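Local atomic coordinates of RpfR (PDB entry 6DGG), a protein that carries a PAS domain, a small sensory fold in which helices pack beside an antiparallel sheet, and here holds lauric acid in an interior pocket. Residues A[7-12]-A[82-87]; A[20-25]-A[44-49]. One frame throughout, in Å; residues are numbered along the deposited sequence.

Contact 1: A[7-12]-A[82-87]; sequences NSVIVI and RLFLFR. With DAO (lauric acid), chain B.
V9 meets the rings of F84 and F86 chiefly through one methyl group, CG2. That methyl sits 3.6 Å from F84 CE2 and 3.9 Å from F86 CE1, and it approaches both rings obliquely. The V9 side chain crosses that of F84 at about a right angle, and CG2 lies against the CD2/CE2 side of the ring, where V9 CG1 adds a looser approach of 3.9 Å to F84 CE2. With chi1 of V9 at -67°, CG2 is flanked by both the backbone N and the carbonyl carbon and is the branch nearer the aromatic pair. F86 presents a face to lauric acid, whose C5 stands 3.6 Å above the ring plane and over its centre, while C7 approaches F86 CZ at 3.6 Å. On the other strand V11 meets the same alkyl chain, with CG2 3.7 Å from lauric acid C8. V9 and the two phenylalanines are buried, no hydrogen bond links the segments, and the contact buries 151 Å² and is wholly apolar. V9 CA and F86 CA are 8.8 Å apart, too far for adjacent strands; strand 102-108 lies between 9-13 and 80-90 in the antiparallel sheet and makes backbone hydrogen bonds to V9 and V11 through G106 and C104. Helix 24-30 packs on V9 through L25, S26 and Y29, with Y29 also meeting F84 edge-to-face, and strand 69-77 flanks 80-90, touching F84 through I75.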
# COMPACT_ATOMS: atom_id res chain seq x y z
N ASN A 7 -5.79 13.07 2.51
CA ASN A 7 -5.33 12.75 3.85
C ASN A 7 -4.82 11.32 3.96
O ASN A 7 -4.44 10.90 5.06
CB ASN A 7 -6.48 12.93 4.84
CG ASN A 7 -7.20 14.23 4.64
OD1 ASN A 7 -6.58 15.29 4.69
ND2 ASN A 7 -8.50 14.16 4.38
N SER A 8 -4.82 10.58 2.87
CA SER A 8 -4.60 9.15 2.89
C SER A 8 -3.59 8.79 1.81
O SER A 8 -3.52 9.43 0.77
CB SER A 8 -5.89 8.42 2.58
OG SER A 8 -6.93 8.86 3.44
N VAL A 9 -2.82 7.74 2.08
CA VAL A 9 -1.99 7.11 1.07
C VAL A 9 -2.81 6.01 0.41
O VAL A 9 -3.26 5.07 1.08
CB VAL A 9 -0.67 6.58 1.66
CG1 VAL A 9 0.18 7.74 2.13
CG2 VAL A 9 -0.91 5.61 2.81
N ILE A 10 -3.07 6.17 -0.88
CA ILE A 10 -3.97 5.29 -1.63
C ILE A 10 -3.13 4.55 -2.66
O ILE A 10 -2.56 5.17 -3.57
CB ILE A 10 -5.10 6.08 -2.30
CG1 ILE A 10 -5.89 6.88 -1.26
CG2 ILE A 10 -6.01 5.16 -3.07
CD1 ILE A 10 -6.48 6.06 -0.10
N VAL A 11 -3.03 3.24 -2.52
CA VAL A 11 -2.23 2.39 -3.39
C VAL A 11 -3.10 1.23 -3.84
O VAL A 11 -3.77 0.59 -3.02
CB VAL A 11 -0.97 1.90 -2.66
CG1 VAL A 11 -0.12 1.00 -3.55
CG2 VAL A 11 -0.14 3.09 -2.15
N ILE A 12 -3.13 0.97 -5.15
CA ILE A 12 -3.88 -0.13 -5.72
C ILE A 12 -2.89 -1.19 -6.17
O ILE A 12 -1.89 -0.87 -6.82
CB ILE A 12 -4.79 0.34 -6.87
CG1 ILE A 12 -5.74 1.43 -6.35
CG2 ILE A 12 -5.56 -0.83 -7.46
CD1 ILE A 12 -6.63 2.02 -7.43
N ARG A 82 7.32 4.52 9.20
CA ARG A 82 6.11 5.09 9.75
C ARG A 82 5.03 4.01 9.76
O ARG A 82 5.00 3.15 8.88
CB ARG A 82 5.64 6.27 8.91
CG ARG A 82 6.66 7.40 8.82
CD ARG A 82 6.70 8.23 10.08
NE ARG A 82 5.53 9.09 10.17
CZ ARG A 82 5.37 10.04 11.09
NH1 ARG A 82 6.32 10.27 11.99
NH2 ARG A 82 4.27 10.78 11.09
N LEU A 83 4.16 4.04 10.76
CA LEU A 83 3.12 3.03 10.90
C LEU A 83 1.85 3.53 10.23
O LEU A 83 1.41 4.65 10.48
CB LEU A 83 2.88 2.73 12.38
CG LEU A 83 1.92 1.57 12.67
CD1 LEU A 83 2.47 0.25 12.17
CD2 LEU A 83 1.63 1.49 14.16
N PHE A 84 1.24 2.69 9.40
CA PHE A 84 0.02 3.03 8.70
C PHE A 84 -1.07 2.02 9.02
O PHE A 84 -0.81 0.82 9.13
CB PHE A 84 0.22 3.00 7.18
CG PHE A 84 0.99 4.17 6.67
CD1 PHE A 84 2.37 4.18 6.70
CD2 PHE A 84 0.32 5.27 6.16
CE1 PHE A 84 3.07 5.27 6.22
CE2 PHE A 84 1.03 6.37 5.69
CZ PHE A 84 2.40 6.36 5.73
N LEU A 85 -2.29 2.52 9.16
CA LEU A 85 -3.49 1.70 9.14
C LEU A 85 -3.94 1.62 7.69
O LEU A 85 -4.20 2.66 7.08
CB LEU A 85 -4.61 2.33 9.94
CG LEU A 85 -5.98 1.61 9.86
CD1 LEU A 85 -5.98 0.42 10.78
CD2 LEU A 85 -7.18 2.52 10.15
N PHE A 86 -4.05 0.42 7.16
CA PHE A 86 -4.56 0.21 5.82
C PHE A 86 -5.93 -0.44 5.89
O PHE A 86 -6.12 -1.44 6.59
CB PHE A 86 -3.59 -0.64 4.99
CG PHE A 86 -2.42 0.13 4.48
CD1 PHE A 86 -2.56 1.02 3.43
CD2 PHE A 86 -1.17 -0.02 5.06
CE1 PHE A 86 -1.48 1.74 2.97
CE2 PHE A 86 -0.09 0.72 4.59
CZ PHE A 86 -0.25 1.58 3.55
N ARG A 87 -6.89 0.19 5.22
CA ARG A 87 -8.22 -0.36 5.04
C ARG A 87 -8.23 -0.96 3.64
O ARG A 87 -8.09 -0.23 2.65
CB ARG A 87 -9.27 0.75 5.15
CG ARG A 87 -9.14 1.65 6.38
CD ARG A 87 -9.87 2.97 6.16
NE ARG A 87 -9.64 3.97 7.21
CZ ARG A 87 -8.54 4.71 7.32
NH1 ARG A 87 -7.52 4.57 6.47
NH2 ARG A 87 -8.44 5.60 8.29
O1 DAO B . -0.33 -6.20 4.85
O2 DAO B . -2.41 -6.82 4.66
C1 DAO B . -1.41 -6.18 4.21
C2 DAO B . -1.47 -5.40 2.89
C3 DAO B . -0.85 -3.99 3.02
C4 DAO B . -0.55 -3.30 1.67
C5 DAO B . -0.07 -1.86 1.92
C6 DAO B . 0.41 -1.07 0.68
C7 DAO B . 1.65 -0.23 1.07
C8 DAO B . 1.82 1.11 0.34
C9 DAO B . 2.97 1.88 1.01
C10 DAO B . 3.53 3.05 0.18
C11 DAO B . 2.80 4.37 0.44
C12 DAO B . 3.32 5.06 1.70

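Contact 2: A[20-25]-A[44-49]; sequences QRFNRL and TLFMSP
E34 OE2 is gripped by two groups of segment 20-25, the backbone N of F22 through a hydrogen bond and R21 NE through a salt bridge, which probably helps to hold the backbone at F22, whose ring meets segment 44-49. The contact itself is a meeting of two buried aromatic rings. F22 extends its ring with CG anti to the backbone N (chi1 -173°), and F46 comes from the opposite direction, its CG beside the backbone N (chi1 -62°). The two side chains together span the 12.5 Å between F22 CA and F46 CA. The closest atoms are CE1 and CZ of F22 and CE2 and CZ of F46: F22 CZ lies 3.8 Å from F46 CZ, and F22 CE1 is equally near F46 CE2, also at 3.8 Å. Their planes are nearly parallel, 14° apart, but the rings are slid past each other, with centroids 5.7 Å apart and little overlap. L45 CG lies 3.6 Å above the plane of the F46 ring, over its centre, and shields one face of it. In the PAS fold the arrangement ties the edge strand 19-22 to the short helix 42-46 across the interior. Strand 19-22 carries a classic beta bulge, Q20 and R21 lying opposite the single residue I12, after which the chain enters helix 24-30 with N23 as N-cap. Lauric acid touches both rings, F46 belongs to its pocket, and T30 of helix 24-30 packs against F22 and F46 alike. Beyond F46 the helix ends; M47 is the first residue to leave helical angles, while S48 is the N-cap of the next helix, 49-65, its side chain capping a backbone N there.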
# COMPACT_ATOMS: atom_id res chain seq x y z
N GLN A 20 -0.49 -0.58 -9.14
CA GLN A 20 -1.29 -0.12 -10.26
C GLN A 20 -1.57 1.37 -10.23
O GLN A 20 -1.64 2.00 -11.29
CB GLN A 20 -2.61 -0.90 -10.29
CG GLN A 20 -2.40 -2.41 -10.13
CD GLN A 20 -1.60 -3.02 -11.27
OE1 GLN A 20 -1.81 -2.69 -12.44
NE2 GLN A 20 -0.67 -3.91 -10.93
N ARG A 21 -1.76 1.94 -9.03
CA ARG A 21 -1.92 3.37 -8.81
C ARG A 21 -1.29 3.70 -7.46
O ARG A 21 -1.20 2.86 -6.57
CB ARG A 21 -3.39 3.80 -8.80
CG ARG A 21 -4.12 3.70 -10.14
CD ARG A 21 -4.91 4.97 -10.42
NE ARG A 21 -4.01 6.09 -10.71
CZ ARG A 21 -4.40 7.27 -11.19
NH1 ARG A 21 -5.67 7.52 -11.44
NH2 ARG A 21 -3.48 8.20 -11.42
N PHE A 22 -0.89 4.97 -7.32
CA PHE A 22 -0.04 5.42 -6.22
C PHE A 22 -0.26 6.92 -6.15
O PHE A 22 0.15 7.64 -7.07
CB PHE A 22 1.40 5.07 -6.58
CG PHE A 22 2.44 5.29 -5.51
CD1 PHE A 22 2.67 4.32 -4.53
CD2 PHE A 22 3.29 6.39 -5.56
CE1 PHE A 22 3.68 4.48 -3.59
CE2 PHE A 22 4.31 6.55 -4.62
CZ PHE A 22 4.50 5.59 -3.63
N ASN A 23 -0.94 7.40 -5.10
CA ASN A 23 -1.44 8.77 -5.13
C ASN A 23 -0.39 9.79 -4.66
O ASN A 23 0.73 9.45 -4.28
CB ASN A 23 -2.75 8.91 -4.35
CG ASN A 23 -2.55 8.97 -2.84
OD1 ASN A 23 -1.69 8.29 -2.30
ND2 ASN A 23 -3.35 9.79 -2.17
N ARG A 24 -0.79 11.06 -4.67
CA ARG A 24 0.18 12.13 -4.44
C ARG A 24 0.76 12.08 -3.04
O ARG A 24 1.95 12.36 -2.84
CB ARG A 24 -0.47 13.49 -4.72
CG ARG A 24 0.51 14.64 -4.70
CD ARG A 24 -0.12 15.92 -5.24
NE ARG A 24 -0.55 15.79 -6.64
CZ ARG A 24 -1.11 16.76 -7.35
NH1 ARG A 24 -1.34 17.95 -6.80
NH2 ARG A 24 -1.46 16.54 -8.61
N LEU A 25 -0.06 11.76 -2.03
CA LEU A 25 0.49 11.69 -0.69
C LEU A 25 1.49 10.54 -0.56
O LEU A 25 2.48 10.66 0.16
CB LEU A 25 -0.63 11.57 0.35
CG LEU A 25 -0.20 11.72 1.81
CD1 LEU A 25 0.53 13.05 2.06
CD2 LEU A 25 -1.38 11.61 2.78
N THR A 44 8.66 -5.47 -1.50
CA THR A 44 10.11 -5.35 -1.47
C THR A 44 10.54 -3.89 -1.51
O THR A 44 11.61 -3.54 -1.00
CB THR A 44 10.74 -6.15 -2.61
OG1 THR A 44 10.28 -5.64 -3.86
CG2 THR A 44 10.36 -7.62 -2.51
N LEU A 45 9.70 -3.02 -2.07
CA LEU A 45 10.04 -1.61 -2.20
C LEU A 45 9.84 -0.84 -0.90
O LEU A 45 10.63 0.05 -0.58
CB LEU A 45 9.22 -1.00 -3.34
CG LEU A 45 9.48 0.43 -3.81
CD1 LEU A 45 10.96 0.70 -4.01
CD2 LEU A 45 8.72 0.66 -5.12
N PHE A 46 8.79 -1.16 -0.13
CA PHE A 46 8.37 -0.29 0.97
C PHE A 46 8.31 -0.97 2.33
O PHE A 46 7.84 -0.34 3.29
CB PHE A 46 7.02 0.37 0.67
CG PHE A 46 7.04 1.27 -0.53
CD1 PHE A 46 7.86 2.39 -0.55
CD2 PHE A 46 6.25 0.99 -1.64
CE1 PHE A 46 7.87 3.22 -1.65
CE2 PHE A 46 6.27 1.81 -2.74
CZ PHE A 46 7.08 2.93 -2.75
N MET A 47 8.76 -2.21 2.46
CA MET A 47 8.65 -2.90 3.73
C MET A 47 9.94 -3.61 4.09
O MET A 47 10.70 -4.06 3.23
CB MET A 47 7.50 -3.92 3.72
CG MET A 47 6.15 -3.33 3.34
SD MET A 47 4.86 -4.57 3.36
CE MET A 47 3.53 -3.64 2.61
N SER A 48 10.18 -3.71 5.39
CA SER A 48 11.24 -4.54 5.92
C SER A 48 10.95 -6.00 5.59
O SER A 48 9.81 -6.36 5.27
CB SER A 48 11.29 -4.39 7.43
OG SER A 48 10.11 -4.94 8.00
N PRO A 49 11.96 -6.88 5.66
CA PRO A 49 11.69 -8.28 5.32
C PRO A 49 10.58 -8.89 6.14
O PRO A 49 9.73 -9.61 5.59
CB PRO A 49 13.05 -8.96 5.55
CG PRO A 49 14.04 -7.87 5.27
CD PRO A 49 13.40 -6.61 5.82

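Overall arrangement
The centres of contacts 1 and 2 are about 10 Å apart, both close to the centre of the chain. Both segments of contact 2 fall between those of contact 1, in the order 7-12, 20-25, 44-49 and 82-87. The two first segments are joined directly: strands 9-13 and 19-22 are antiparallel neighbours in the five-stranded sheet, with I12 O 2.7 Å from Q20 N and I10 N 2.9 Å from N23 OD1, both probable hydrogen bonds. Contact 1 spans the sheet across strand 102-108, whereas contact 2 reaches from the sheet edge to helix 42-46. V11, F86 and F46 belong to the lauric acid pocket, so residues of both contacts help line it.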